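Local coordinates for protein versicolorin reductase (Brucella melitensis, PDB 4NIM) that probably catalyses an NAD(P)(H)-dependent oxidation or reduction as a short-chain dehydrogenase/reductase whose substrate is not established, at residues A[42-47]-A[81-86]; A[134-139]-A[187-192]. One frame throughout, in Å; residues are numbered along the deposited sequence.

Interaction 1 of 2, residues A[42-47]-A[81-86]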
loop_
_atom_site.group_PDB
_atom_site.type_symbol
_atom_site.label_atom_id
_atom_site.label_comp_id
_atom_site.label_asym_id
_atom_site.label_seq_id
_atom_site.Cartn_x
_atom_site.Cartn_y
_atom_site.Cartn_z
ATOM N N GLY A 42 8.703 -15.655 0.586
ATOM C CA GLY A 42 9.721 -14.632 0.486
ATOM C C GLY A 42 9.066 -13.272 0.532
ATOM O O GLY A 42 8.019 -13.102 -0.009
ATOM N N LEU A 43 9.679 -12.356 1.265
ATOM C CA LEU A 43 9.163 -11.042 1.481
ATOM C C LEU A 43 10.265 -10.049 1.194
ATOM O O LEU A 43 11.394 -10.216 1.619
ATOM C CB LEU A 43 8.695 -10.903 2.921
ATOM C CG LEU A 43 7.476 -11.754 3.272
ATOM C CD1 LEU A 43 7.272 -11.765 4.787
ATOM C CD2 LEU A 43 6.231 -11.253 2.497
ATOM N N VAL A 44 9.929 -8.984 0.458
ATOM C CA VAL A 44 10.838 -7.888 0.257
ATOM C C VAL A 44 10.215 -6.750 0.990
ATOM O O VAL A 44 9.058 -6.366 0.695
ATOM C CB VAL A 44 11.003 -7.522 -1.232
ATOM C CG1 VAL A 44 11.982 -6.378 -1.400
ATOM C CG2 VAL A 44 11.518 -8.732 -1.996
ATOM N N ILE A 45 10.953 -6.239 1.960
ATOM C CA ILE A 45 10.524 -5.094 2.740
ATOM C C ILE A 45 11.455 -3.914 2.515
ATOM O O ILE A 45 12.580 -4.062 2.007
ATOM C CB ILE A 45 10.425 -5.408 4.253
ATOM C CG1 ILE A 45 11.721 -6.033 4.781
ATOM C CG2 ILE A 45 9.231 -6.327 4.506
ATOM C CD1 ILE A 45 11.894 -5.849 6.258
ATOM N N CYS A 46 11.001 -2.724 2.887
ATOM C CA CYS A 46 11.759 -1.530 2.526
ATOM C C CYS A 46 11.381 -0.288 3.302
ATOM O O CYS A 46 10.302 -0.205 3.899
ATOM C CB CYS A 46 11.626 -1.221 1.028
ATOM S SG CYS A 46 9.916 -0.909 0.488
ATOM N N GLY A 47 12.308 0.663 3.302
ATOM C CA GLY A 47 12.167 1.882 4.064
ATOM C C GLY A 47 13.478 2.637 4.198
ATOM O O GLY A 47 14.470 2.305 3.567
ATOM N N ARG A 81 11.899 1.272 -8.524
ATOM C CA ARG A 81 12.248 0.187 -9.432
ATOM C C ARG A 81 13.160 -0.870 -8.789
ATOM O O ARG A 81 12.960 -2.057 -9.044
ATOM C CB ARG A 81 12.863 0.718 -10.711
ATOM C CG ARG A 81 11.879 1.574 -11.489
ATOM C CD ARG A 81 12.598 2.268 -12.619
ATOM N NE ARG A 81 11.620 2.775 -13.546
ATOM C CZ ARG A 81 11.776 3.816 -14.330
ATOM N NH1 ARG A 81 12.896 4.538 -14.278
ATOM N NH2 ARG A 81 10.773 4.147 -15.147
ATOM N N ARG A 82 14.126 -0.428 -7.982
ATOM C CA ARG A 82 15.065 -1.354 -7.329
ATOM C C ARG A 82 14.373 -2.318 -6.366
ATOM O O ARG A 82 14.808 -3.478 -6.217
ATOM C CB ARG A 82 16.191 -0.600 -6.614
ATOM C CG ARG A 82 17.369 -1.490 -6.225
ATOM C CD ARG A 82 18.656 -0.692 -6.034
ATOM N NE ARG A 82 18.519 0.323 -4.999
ATOM C CZ ARG A 82 18.390 1.621 -5.246
ATOM N NH1 ARG A 82 18.398 2.073 -6.496
ATOM N NH2 ARG A 82 18.246 2.464 -4.234
ATOM N N ILE A 83 13.286 -1.874 -5.723
ATOM C CA ILE A 83 12.564 -2.741 -4.809
ATOM C C ILE A 83 12.078 -4.004 -5.497
ATOM O O ILE A 83 12.301 -5.165 -5.038
ATOM C CB ILE A 83 11.383 -2.008 -4.175
ATOM C CG1 ILE A 83 11.918 -0.901 -3.254
ATOM C CG2 ILE A 83 10.527 -2.970 -3.386
ATOM C CD1 ILE A 83 10.893 0.143 -2.926
ATOM N N VAL A 84 11.417 -3.788 -6.605
ATOM C CA VAL A 84 10.860 -4.887 -7.370
ATOM C C VAL A 84 11.990 -5.694 -8.038
ATOM O O VAL A 84 11.942 -6.950 -8.014
ATOM C CB VAL A 84 9.831 -4.399 -8.402
ATOM C CG1 VAL A 84 9.378 -5.550 -9.289
ATOM C CG2 VAL A 84 8.645 -3.784 -7.703
ATOM N N ALA A 85 13.032 -5.009 -8.536
ATOM C CA ALA A 85 14.234 -5.717 -9.008
ATOM C C ALA A 85 14.824 -6.666 -7.962
ATOM O O ALA A 85 15.333 -7.723 -8.320
ATOM C CB ALA A 85 15.318 -4.759 -9.449
ATOM N N GLU A 86 14.741 -6.281 -6.688
ATOM C CA GLU A 86 15.309 -7.095 -5.618
ATOM C C GLU A 86 14.486 -8.350 -5.369
ATOM O O GLU A 86 15.034 -9.377 -4.969
ATOM C CB GLU A 86 15.502 -6.262 -4.349
ATOM C CG GLU A 86 16.842 -5.535 -4.306
ATOM C CD GLU A 86 17.991 -6.501 -4.013
ATOM O OE1 GLU A 86 18.253 -6.804 -2.821
ATOM O OE2 GLU A 86 18.591 -7.020 -4.976
#
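Ile83 of helix 77-91 meets strand 42-47 at two residues, Val44 and Cys46, and all three are buried. The apolar contacts come from both branches of the isoleucine. Its longer branch ends at Cys46, with CD1 of Ile83 3.7 Å from SG of Cys46, so that a methyl abuts the sulfur. Cys46 can offer the sulfur there because SG stands between its own backbone N and carbonyl carbon (chi1 60°). The shorter branch serves Val44: CG2 of Ile83 lies 4.2 Å from CG1 of Val44, a looser fit. With CG2 anti to the backbone N of Ile83 and CG1 anti to its carbonyl carbon (chi1 -67°), the two branches part and reach different residues of one strand.

Val44 and Cys46 alternate with Ile45, whose CB points away from the helix, and this two-residue repeat of a beta strand turns one side of this strand to helix 77-91. The setting is the Rossmann fold of the short-chain dehydrogenases: a parallel sheet in the strand order 3-2-1-4-5-6-7, with strand 42-47 second in chain order, flanked by strands 17-20 and 66-71. Val19 and Val70 of those neighbours touch Val44, and Val19 also meets Ile83.

Polar groups add no hydrogen bond between the two segments. CG1 of Val44 approaches the carbonyl O of Ile83 at 3.8 Å, a van der Waals contact beside the helix backbone. That same oxygen accepts a weak bond of 3.1 Å from N of Glu86, whereas the bond from N of Glu86 to O of Arg82, at 2.8 Å, is the shorter of the two. Glu86 turns its CB toward the strand, but its carboxylate forms a salt bridge with Arg89 of the same helix.

Interaction 2 of 2, residues A[134-139]-A[187-192]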
loop_
_atom_site.group_PDB
_atom_site.type_symbol
_atom_site.label_atom_id
_atom_site.label_comp_id
_atom_site.label_asym_id
_atom_site.label_seq_id
_atom_site.Cartn_x
_atom_site.Cartn_y
_atom_site.Cartn_z
ATOM N N GLU A 134 6.483 -1.976 -12.479
ATOM C CA GLU A 134 7.486 -3.019 -12.404
ATOM C C GLU A 134 6.908 -4.375 -12.011
ATOM O O GLU A 134 7.373 -5.409 -12.494
ATOM C CB GLU A 134 8.628 -2.634 -11.441
ATOM C CG GLU A 134 9.479 -1.483 -11.933
ATOM C CD GLU A 134 10.068 -1.750 -13.303
ATOM O OE1 GLU A 134 10.673 -2.800 -13.519
ATOM O OE2 GLU A 134 9.905 -0.900 -14.204
ATOM N N ALA A 135 5.947 -4.390 -11.087
ATOM C CA ALA A 135 5.359 -5.678 -10.655
ATOM C C ALA A 135 4.613 -6.334 -11.823
ATOM O O ALA A 135 4.757 -7.523 -12.083
ATOM C CB ALA A 135 4.426 -5.461 -9.477
ATOM N N ILE A 136 3.882 -5.542 -12.596
ATOM C CA ILE A 136 3.137 -6.103 -13.701
ATOM C C ILE A 136 4.071 -6.630 -14.795
ATOM O O ILE A 136 3.774 -7.647 -15.408
ATOM C CB ILE A 136 2.116 -5.068 -14.276
ATOM C CG1 ILE A 136 1.003 -4.824 -13.246
ATOM C CG2 ILE A 136 1.539 -5.528 -15.619
ATOM C CD1 ILE A 136 0.077 -3.665 -13.634
ATOM N N LYS A 137 5.238 -6.031 -14.970
ATOM C CA LYS A 137 6.188 -6.564 -15.927
ATOM C C LYS A 137 6.629 -8.003 -15.479
ATOM O O LYS A 137 6.695 -8.907 -16.295
ATOM C CB LYS A 137 7.403 -5.661 -16.038
ATOM C CG LYS A 137 7.163 -4.327 -16.787
ATOM C CD LYS A 137 8.406 -3.440 -16.714
ATOM C CE LYS A 137 8.160 -2.034 -17.293
ATOM N NZ LYS A 137 9.318 -1.127 -17.069
ATOM N N LEU A 138 6.868 -8.199 -14.194
ATOM C CA LEU A 138 7.218 -9.563 -13.687
ATOM C C LEU A 138 6.026 -10.513 -13.768
ATOM O O LEU A 138 6.186 -11.682 -14.123
ATOM C CB LEU A 138 7.724 -9.498 -12.256
ATOM C CG LEU A 138 9.037 -8.729 -12.073
ATOM C CD1 LEU A 138 9.524 -8.914 -10.642
ATOM C CD2 LEU A 138 10.077 -9.148 -13.086
ATOM N N PHE A 139 4.833 -10.035 -13.409
ATOM C CA PHE A 139 3.662 -10.902 -13.477
ATOM C C PHE A 139 3.499 -11.430 -14.905
ATOM O O PHE A 139 3.323 -12.638 -15.104
ATOM C CB PHE A 139 2.401 -10.200 -13.066
ATOM C CG PHE A 139 2.358 -9.754 -11.611
ATOM C CD1 PHE A 139 3.039 -10.433 -10.596
ATOM C CD2 PHE A 139 1.536 -8.682 -11.262
ATOM C CE1 PHE A 139 2.937 -10.007 -9.275
ATOM C CE2 PHE A 139 1.438 -8.243 -9.959
ATOM C CZ PHE A 139 2.139 -8.923 -8.963
ATOM N N ASN A 187 -5.360 -10.435 -18.036
ATOM C CA ASN A 187 -4.184 -11.044 -17.439
ATOM C C ASN A 187 -4.476 -11.787 -16.144
ATOM O O ASN A 187 -3.624 -12.561 -15.692
ATOM C CB ASN A 187 -3.113 -10.013 -17.134
ATOM C CG ASN A 187 -2.753 -9.197 -18.320
ATOM O OD1 ASN A 187 -3.513 -8.305 -18.719
ATOM N ND2 ASN A 187 -1.573 -9.464 -18.907
ATOM N N ARG A 188 -5.646 -11.552 -15.549
ATOM C CA ARG A 188 -5.970 -12.103 -14.237
ATOM C C ARG A 188 -4.998 -11.582 -13.179
ATOM O O ARG A 188 -4.655 -12.287 -12.210
ATOM C CB ARG A 188 -6.043 -13.646 -14.281
ATOM C CG ARG A 188 -7.189 -14.127 -15.158
ATOM C CD ARG A 188 -7.411 -15.638 -15.067
ATOM N NE ARG A 188 -6.728 -16.334 -16.153
ATOM C CZ ARG A 188 -6.489 -17.642 -16.198
ATOM N NH1 ARG A 188 -6.893 -18.455 -15.220
ATOM N NH2 ARG A 188 -5.843 -18.149 -17.246
ATOM N N ILE A 189 -4.547 -10.341 -13.399
ATOM C CA ILE A 189 -3.810 -9.606 -12.405
ATOM C C ILE A 189 -4.818 -8.720 -11.694
ATOM O O ILE A 189 -5.508 -7.895 -12.358
ATOM C CB ILE A 189 -2.680 -8.744 -13.000
ATOM C CG1 ILE A 189 -1.655 -9.616 -13.693
ATOM C CG2 ILE A 189 -2.053 -7.901 -11.879
ATOM C CD1 ILE A 189 -0.718 -8.884 -14.659
ATOM N N ARG A 190 -4.896 -8.845 -10.360
ATOM C CA ARG A 190 -5.979 -8.206 -9.615
ATOM C C ARG A 190 -5.393 -7.039 -8.860
ATOM O O ARG A 190 -4.271 -7.155 -8.370
ATOM C CB ARG A 190 -6.637 -9.175 -8.652
ATOM C CG ARG A 190 -7.227 -10.339 -9.400
ATOM C CD ARG A 190 -7.971 -11.276 -8.478
ATOM N NE ARG A 190 -7.150 -11.755 -7.378
ATOM C CZ ARG A 190 -7.289 -11.411 -6.092
ATOM N NH1 ARG A 190 -8.235 -10.562 -5.681
ATOM N NH2 ARG A 190 -6.519 -12.005 -5.178
ATOM N N VAL A 191 -6.077 -5.907 -8.908
ATOM C CA VAL A 191 -5.640 -4.671 -8.234
ATOM C C VAL A 191 -6.808 -4.065 -7.453
ATOM O O VAL A 191 -7.801 -3.628 -8.040
ATOM C CB VAL A 191 -5.116 -3.635 -9.231
ATOM C CG1 VAL A 191 -4.415 -2.492 -8.490
ATOM C CG2 VAL A 191 -4.170 -4.290 -10.257
ATOM N N ASN A 192 -6.659 -3.996 -6.150
ATOM C CA ASN A 192 -7.715 -3.552 -5.271
ATOM C C ASN A 192 -7.178 -2.552 -4.286
ATOM O O ASN A 192 -5.949 -2.486 -4.027
ATOM C CB ASN A 192 -8.321 -4.727 -4.530
ATOM C CG ASN A 192 -9.077 -5.653 -5.440
ATOM O OD1 ASN A 192 -10.149 -5.327 -5.946
ATOM N ND2 ASN A 192 -8.536 -6.838 -5.612
#
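In the doubly wound Rossmann sheet of a short-chain dehydrogenase, helix 114-142 packs over the parallel strands, and near its C-terminal end it meets the lead-in to strand 190-196. Ile189, the residue just before that strand begins, carries nearly all of the contact from its side: its CB points toward the helix, and its branches are touched by Ile136 and Phe139, about one turn apart.

Phe139 makes the fuller contact. CD1 of Ile189 comes within 3.7 Å of CB of Phe139, while CG2 of Ile189 lies 3.7 Å from CD2 and 4.0 Å from CE2 of Phe139. The methyl approaches the ring obliquely. Ile189 thus lies alongside the phenylalanine, its longer branch by the base of the side chain and its shorter branch by the ring. This division follows from its torsions: CG2 is anti to the backbone N, while CG1 is anti to the carbonyl carbon (chi1 -62°) and an extended chi2 of 163° carries CD1 onward to the helix.

Ile136 adds a lighter touch, its CG2 standing 4.2 Å from CD1 of Ile189. Over one face of the Phe139 ring, toward its rim, lies O of Ala135, 3.3 Å above the plane. This oxygen also accepts the helical bond from N of Phe139, at 2.8 Å.

Beyond the two segments, Ile148 of strand 147-153 and Val144 touch Phe139, Val180 of helix 164-183 touches Ile136, and Val184 touches Ile189. The hydrophobic joint therefore lies where two neighbouring helices close over adjacent parallel strands, the layered alpha/beta packing typical of the classical Rossmann fold.

Both contacts fasten a helix to the same parallel sheet and rely on one branched isoleucine facing two partners, but the roles are reversed. In interaction 1 the isoleucine belongs to the helix and meets a strand toward one end of the sheet; in interaction 2 it precedes a strand toward the other end and meets the helix. All touching residues of interaction 1 are buried, whereas Ile136 in interaction 2 is partly exposed. Sulfur and aliphatic groups meet in the first, an aromatic ring and aliphatic groups in the second. The two helices also pack together: CG1 of Val84 lies 3.6 Å from CD1 of Leu138, joining the contacts into one layer.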